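Local atomic coordinates of functional macrophage inflammatory protein 1-alpha homolog (Human herpesvirus 8, PDB entry 1ZXT), a protein that is a viral chemokine of the CC family (vMIP-I) that probably binds CCR-type chemokine receptors. Residues N57-R60 and Q61-R65; G14-Q17 and H18-V22. One frame throughout, in Å; residues are numbered along the deposited sequence.

Contact 1: residues N57-R60 and Q61-R65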
ATOM      1  N   ASN A  57      -5.106  -8.542   8.989  1.00 30.46           N
ATOM      2  CA  ASN A  57      -6.098  -9.230   8.195  1.00 29.94           C
ATOM      3  C   ASN A  57      -7.020  -8.298   7.385  1.00 29.19           C
ATOM      4  O   ASN A  57      -7.346  -8.571   6.217  1.00 28.63           O
ATOM      5  CB  ASN A  57      -6.918 -10.182   9.073  1.00 31.47           C
ATOM      6  CG  ASN A  57      -7.905 -10.957   8.279  1.00 34.16           C
ATOM      7  OD1 ASN A  57      -7.568 -11.545   7.238  1.00 40.94           O
ATOM      8  ND2 ASN A  57      -9.149 -10.943   8.727  1.00 37.31           N
ATOM      9  N   TRP A  58      -7.466  -7.204   7.987  1.00 28.25           N
ATOM     10  CA  TRP A  58      -8.332  -6.312   7.222  1.00 28.14           C
ATOM     11  C   TRP A  58      -7.631  -5.718   5.959  1.00 27.63           C
ATOM     12  O   TRP A  58      -8.230  -5.493   4.927  1.00 26.46           O
ATOM     13  CB  TRP A  58      -8.975  -5.233   8.096  1.00 28.58           C
ATOM     14  CG  TRP A  58      -8.090  -4.196   8.631  1.00 29.28           C
ATOM     15  CD1 TRP A  58      -7.545  -4.140   9.891  1.00 30.18           C
ATOM     16  CD2 TRP A  58      -7.591  -3.022   7.932  1.00 28.76           C
ATOM     17  NE1 TRP A  58      -6.767  -3.006  10.022  1.00 31.33           N
ATOM     18  CE2 TRP A  58      -6.785  -2.302   8.846  1.00 25.46           C
ATOM     19  CE3 TRP A  58      -7.766  -2.506   6.655  1.00 25.67           C
ATOM     20  CZ2 TRP A  58      -6.199  -1.087   8.521  1.00 27.16           C
ATOM     21  CZ3 TRP A  58      -7.174  -1.324   6.323  1.00 26.07           C
ATOM     22  CH2 TRP A  58      -6.370  -0.619   7.255  1.00 25.95           C
ATOM     23  N   VAL A  59      -6.356  -5.489   6.046  1.00 27.64           N
ATOM     24  CA  VAL A  59      -5.594  -4.994   4.880  1.00 29.39           C
ATOM     25  C   VAL A  59      -5.467  -6.075   3.777  1.00 30.67           C
ATOM     26  O   VAL A  59      -5.608  -5.780   2.591  1.00 33.07           O
ATOM     27  CB  VAL A  59      -4.164  -4.546   5.268  1.00 27.84           C
ATOM     28  CG1 VAL A  59      -3.336  -4.069   4.062  1.00 26.70           C
ATOM     29  CG2 VAL A  59      -4.151  -3.418   6.277  1.00 30.85           C
ATOM     30  N   ARG A  60      -5.197  -7.315   4.177  1.00 30.51           N
ATOM     31  CA  ARG A  60      -5.162  -8.395   3.221  1.00 32.85           C
ATOM     32  C   ARG A  60      -6.490  -8.556   2.532  1.00 32.72           C
ATOM     33  O   ARG A  60      -6.564  -8.978   1.379  1.00 34.84           O
ATOM     34  CB  ARG A  60      -4.808  -9.706   3.911  1.00 33.32           C
ATOM     35  CG  ARG A  60      -3.386  -9.791   4.343  1.00 37.19           C
ATOM     36  CD  ARG A  60      -3.048 -11.157   4.912  1.00 42.35           C
ATOM     37  NE  ARG A  60      -2.345 -10.992   6.178  1.00 50.18           N
ATOM     38  CZ  ARG A  60      -2.846 -11.269   7.382  1.00 54.62           C
ATOM     39  NH1 ARG A  60      -4.066 -11.790   7.552  1.00 53.88           N
ATOM     40  NH2 ARG A  60      -2.085 -11.061   8.443  1.00 58.25           N
ATOM     41  N   GLN A  61      -7.580  -8.307   3.246  1.00 33.15           N
ATOM     42  CA  GLN A  61      -8.896  -8.523   2.655  1.00 33.92           C
ATOM     43  C   GLN A  61      -9.189  -7.468   1.638  1.00 34.00           C
ATOM     44  O   GLN A  61      -9.771  -7.764   0.611  1.00 33.99           O
ATOM     45  CB  GLN A  61      -9.970  -8.532   3.720  1.00 34.61           C
ATOM     46  CG  GLN A  61      -9.858  -9.706   4.643  1.00 38.92           C
ATOM     47  CD  GLN A  61     -10.974  -9.666   5.701  1.00 45.68           C
ATOM     48  OE1 GLN A  61     -12.167  -9.870   5.377  1.00 50.71           O
ATOM     49  NE2 GLN A  61     -10.592  -9.377   6.964  1.00 46.40           N
ATOM     50  N   LEU A  62      -8.789  -6.223   1.905  1.00 33.63           N
ATOM     51  CA  LEU A  62      -8.916  -5.161   0.890  1.00 33.81           C
ATOM     52  C   LEU A  62      -8.039  -5.441  -0.305  1.00 33.32           C
ATOM     53  O   LEU A  62      -8.440  -5.227  -1.444  1.00 34.44           O
ATOM     54  CB  LEU A  62      -8.571  -3.804   1.456  1.00 33.84           C
ATOM     55  CG  LEU A  62      -9.551  -3.167   2.429  1.00 32.27           C
ATOM     56  CD1 LEU A  62      -8.915  -1.940   2.981  1.00 33.21           C
ATOM     57  CD2 LEU A  62     -10.930  -2.875   1.788  1.00 33.41           C
ATOM     58  N   MET A  63      -6.830  -5.927  -0.030  1.00 35.50           N
ATOM     59  CA  MET A  63      -5.864  -6.249  -1.062  1.00 35.08           C
ATOM     60  C   MET A  63      -6.504  -7.235  -2.050  1.00 36.18           C
ATOM     61  O   MET A  63      -6.538  -7.012  -3.258  1.00 35.14           O
ATOM     62  CB  MET A  63      -4.620  -6.837  -0.449  1.00 35.92           C
ATOM     63  CG  MET A  63      -3.670  -5.812   0.122  1.00 32.12           C
ATOM     64  SD  MET A  63      -2.422  -6.435   1.243  1.00 32.26           S
ATOM     65  CE  MET A  63      -1.544  -7.493   0.087  1.00 29.54           C
ATOM     66  N   GLN A  64      -7.063  -8.312  -1.507  1.00 37.57           N
ATOM     67  CA  GLN A  64      -7.801  -9.297  -2.291  1.00 37.94           C
ATOM     68  C   GLN A  64      -8.870  -8.711  -3.201  1.00 37.95           C
ATOM     69  O   GLN A  64      -9.088  -9.209  -4.303  1.00 37.99           O
ATOM     70  CB  GLN A  64      -8.461 -10.299  -1.336  1.00 38.86           C
ATOM     71  CG  GLN A  64      -7.477 -11.329  -0.769  1.00 42.23           C
ATOM     72  CD  GLN A  64      -8.107 -12.310   0.208  1.00 43.36           C
ATOM     73  OE1 GLN A  64      -9.314 -12.560   0.165  1.00 39.80           O
ATOM     74  NE2 GLN A  64      -7.278 -12.858   1.107  1.00 44.64           N
ATOM     75  N   ARG A  65      -9.584  -7.696  -2.724  1.00 37.65           N
ATOM     76  CA  ARG A  65     -10.643  -7.088  -3.518  1.00 37.74           C
ATOM     77  C   ARG A  65     -10.100  -6.111  -4.573  1.00 35.29           C
ATOM     78  O   ARG A  65     -10.907  -5.596  -5.347  1.00 36.76           O
ATOM     79  CB  ARG A  65     -11.662  -6.287  -2.663  1.00 38.51           C
ATOM     80  CG  ARG A  65     -12.224  -6.904  -1.376  1.00 42.02           C
ATOM     81  CD  ARG A  65     -12.299  -8.388  -1.361  1.00 45.78           C
ATOM     82  NE  ARG A  65     -13.215  -8.853  -0.326  1.00 50.81           N
ATOM     83  CZ  ARG A  65     -13.515 -10.132  -0.112  1.00 54.48           C
ATOM     84  NH1 ARG A  65     -12.967 -11.099  -0.859  1.00 55.44           N
ATOM     85  NH2 ARG A  65     -14.374 -10.455   0.849  1.00 56.28           N
TER
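With chi1 at 69°, Trp58 holds CG between its backbone N and its carbonyl carbon, and the indole is carried along the C-terminal helix of the chemokine fold to meet Leu62 one turn on. The leucine comes to the rim of the indole, near the ring plane and not over a face, with Trp58 CZ3 3.8 Å from Leu62 CD1. One face of the same indole carries Val59 CG2 toward its rim, so the next residue in sequence and the next turn touch the ring from different directions. On the adjoining stripe of the helix Val59 CG1 lies 3.8 Å from Met63 SD. Together Val59, Leu62 and Met63 form the inner side of helix 57-64 and reach Val40, Leu42, Leu25 and Trp28 on the strands, which is how this helix closes over the three-stranded sheet.

Backbone bonds from residue i+4 to residue i hold the spacing. Gln64 N to Arg60 O is the straightest, 3.0 Å with an N-H...O angle of 170°; Met63 N to Val59 O measures 2.9 Å, and Leu62 N to Trp58 O is longer at 3.2 Å. Asn57 O takes two donors from Gln61, the first being the backbone N of Gln61 at 3.0 Å. The two side-chain amides on this outward side lie in planes 23° apart, and as modelled they bring nitrogen to nitrogen, a doubtful pairing of donors. The second donor to the asparagine carbonyl comes from the glutamine amide, in a weak hydrogen bond of 3.4 Å from Gln61 NE2 to Asn57 O.

Contact 2: residues G14-Q17 and H18-V22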
ATOM      1  N   GLY A  14       4.939   4.383   9.593  1.00 34.42           N
ATOM      2  CA  GLY A  14       3.599   4.596  10.077  1.00 32.55           C
ATOM      3  C   GLY A  14       2.572   4.006   9.136  1.00 31.09           C
ATOM      4  O   GLY A  14       2.622   4.167   7.912  1.00 30.14           O
ATOM      5  N   PHE A  15       1.629   3.300   9.704  1.00 28.31           N
ATOM      6  CA  PHE A  15       0.511   2.824   8.898  1.00 26.83           C
ATOM      7  C   PHE A  15      -0.794   3.397   9.350  1.00 29.18           C
ATOM      8  O   PHE A  15      -1.009   3.658  10.538  1.00 28.10           O
ATOM      9  CB  PHE A  15       0.411   1.326   8.960  1.00 28.10           C
ATOM     10  CG  PHE A  15       1.609   0.597   8.498  1.00 26.27           C
ATOM     11  CD1 PHE A  15       1.888   0.463   7.177  1.00 27.81           C
ATOM     12  CD2 PHE A  15       2.466   0.009   9.391  1.00 32.61           C
ATOM     13  CE1 PHE A  15       2.981  -0.227   6.729  1.00 32.44           C
ATOM     14  CE2 PHE A  15       3.594  -0.715   8.925  1.00 32.98           C
ATOM     15  CZ  PHE A  15       3.831  -0.820   7.595  1.00 34.92           C
ATOM     16  N   GLN A  16      -1.683   3.556   8.394  1.00 29.17           N
ATOM     17  CA  GLN A  16      -3.117   3.866   8.638  1.00 30.73           C
ATOM     18  C   GLN A  16      -3.790   2.694   9.371  1.00 32.27           C
ATOM     19  O   GLN A  16      -3.895   1.628   8.825  1.00 31.70           O
ATOM     20  CB  GLN A  16      -3.891   4.259   7.404  1.00 30.94           C
ATOM     21  CG  GLN A  16      -5.377   4.629   7.701  1.00 28.01           C
ATOM     22  CD  GLN A  16      -6.159   5.407   6.579  1.00 34.32           C
ATOM     23  OE1 GLN A  16      -5.597   6.329   5.987  1.00 37.53           O
ATOM     24  NE2 GLN A  16      -7.465   5.048   6.314  1.00 29.41           N
ATOM     25  N   GLN A  17      -4.236   2.973  10.597  1.00 31.18           N
ATOM     26  CA  GLN A  17      -4.848   1.978  11.450  1.00 33.99           C
ATOM     27  C   GLN A  17      -6.312   1.718  11.173  1.00 32.87           C
ATOM     28  O   GLN A  17      -6.795   0.631  11.465  1.00 33.07           O
ATOM     29  CB  GLN A  17      -4.716   2.390  12.891  1.00 34.86           C
ATOM     30  CG  GLN A  17      -3.266   2.470  13.330  1.00 41.91           C
ATOM     31  CD  GLN A  17      -2.584   1.116  13.265  1.00 46.29           C
ATOM     32  OE1 GLN A  17      -3.049   0.152  13.928  1.00 49.32           O
ATOM     33  NE2 GLN A  17      -1.475   1.028  12.503  1.00 47.79           N
ATOM     34  N   HIS A  18      -7.037   2.705  10.636  1.00 33.78           N
ATOM     35  CA  HIS A  18      -8.458   2.578  10.394  1.00 32.69           C
ATOM     36  C   HIS A  18      -8.674   2.429   8.929  1.00 30.58           C
ATOM     37  O   HIS A  18      -8.161   3.227   8.150  1.00 29.20           O
ATOM     38  CB  HIS A  18      -9.213   3.802  10.898  1.00 33.66           C
ATOM     39  CG  HIS A  18      -8.804   4.222  12.263  1.00 37.43           C
ATOM     40  ND1 HIS A  18      -7.698   5.016  12.484  1.00 43.87           N
ATOM     41  CD2 HIS A  18      -9.299   3.896  13.478  1.00 40.66           C
ATOM     42  CE1 HIS A  18      -7.560   5.200  13.785  1.00 42.83           C
ATOM     43  NE2 HIS A  18      -8.537   4.552  14.408  1.00 40.05           N
ATOM     44  N   PRO A  19      -9.371   1.368   8.557  1.00 29.18           N
ATOM     45  CA  PRO A  19      -9.730   1.099   7.175  1.00 28.62           C
ATOM     46  C   PRO A  19     -10.335   2.273   6.441  1.00 28.47           C
ATOM     47  O   PRO A  19     -11.265   2.916   6.966  1.00 27.93           O
ATOM     48  CB  PRO A  19     -10.740  -0.030   7.293  1.00 28.25           C
ATOM     49  CG  PRO A  19     -10.459  -0.682   8.563  1.00 28.73           C
ATOM     50  CD  PRO A  19      -9.924   0.347   9.475  1.00 29.41           C
ATOM     51  N   PRO A  20      -9.817   2.563   5.244  1.00 28.04           N
ATOM     52  CA  PRO A  20     -10.444   3.545   4.349  1.00 27.22           C
ATOM     53  C   PRO A  20     -11.733   3.029   3.736  1.00 26.47           C
ATOM     54  O   PRO A  20     -11.929   1.795   3.689  1.00 26.72           O
ATOM     55  CB  PRO A  20      -9.367   3.781   3.224  1.00 27.71           C
ATOM     56  CG  PRO A  20      -8.519   2.574   3.252  1.00 28.58           C
ATOM     57  CD  PRO A  20      -8.511   2.073   4.712  1.00 27.35           C
ATOM     58  N   PRO A  21     -12.557   3.926   3.171  1.00 25.68           N
ATOM     59  CA  PRO A  21     -13.684   3.518   2.397  1.00 27.06           C
ATOM     60  C   PRO A  21     -13.287   2.793   1.097  1.00 28.91           C
ATOM     61  O   PRO A  21     -12.595   3.345   0.245  1.00 30.07           O
ATOM     62  CB  PRO A  21     -14.324   4.846   2.004  1.00 24.46           C
ATOM     63  CG  PRO A  21     -13.507   5.941   2.506  1.00 28.01           C
ATOM     64  CD  PRO A  21     -12.449   5.380   3.209  1.00 24.44           C
ATOM     65  N   VAL A  22     -13.796   1.596   0.937  1.00 29.09           N
ATOM     66  CA  VAL A  22     -13.496   0.778  -0.201  1.00 29.60           C
ATOM     67  C   VAL A  22     -13.841   1.538  -1.495  1.00 28.39           C
ATOM     68  O   VAL A  22     -13.151   1.393  -2.475  1.00 26.07           O
ATOM     69  CB  VAL A  22     -14.326  -0.527  -0.196  1.00 32.70           C
ATOM     70  CG1 VAL A  22     -13.783  -1.470  -1.265  1.00 36.33           C
ATOM     71  CG2 VAL A  22     -14.351  -1.212   1.217  1.00 35.47           C
TER
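Gln16 and His18 meet through one well-formed hydrogen bond: Gln16 NE2 donates to His18 O at 2.7 Å, and the bond is fairly straight at the hydrogen. The acceptor lies only 6° out of the amide plane of Gln16, and the donor sits almost in line with the carbonyl, at a C=O...N angle of 170°. The glutamine side chain reaches past Gln17 to the carbonyl of His18 because it runs extended beyond CG, which itself stands opposite the backbone N (chi1 -178°). The same NE2 also packs against the pyrrolidine of Pro20, 3.5 Å from Pro20 CD.

Gln17, at the bend, works differently. Its CB lies over one face of the His18 imidazole in a CH-pi contact, offset toward the rim and 4.3 Å from the ring centroid. Beyond CB the chain folds back, and Gln17 NE2 makes a weak hydrogen bond to Phe15 O at 3.3 Å.

This irregular segment belongs to the long N-loop that follows the cysteine pair in chemokines and here precedes strand 25-30. Backbone hydrogen bonding of Gln16 with Cys51 and side-chain packing of Gln16 and Pro20 on Ile50 fasten it to strand 49-52, while Pro19 and Pro20 rest against Trp58 of helix 57-64.

In the fold
From the N terminus the chain first passes through contact 2 (14-17 with 18-22), which closes a local bend in the loop before strand 25-30. The three antiparallel strands follow, and contact 1 (57-60 with 61-65) then forms within helix 57-64. Each contact joins directly consecutive segments, so the two stand in series, neither nested nor crossing. They nevertheless meet in space, with centres about 11 Å apart: Trp58 CZ2 packs 3.5 Å from Gln17 O, and Leu62 CD2 lies 3.8 Å from Val22 CG2. The loop thus lies alongside the helix, and both hold to the sheet, so that the N-loop is tied to the C-terminal helix over the strands.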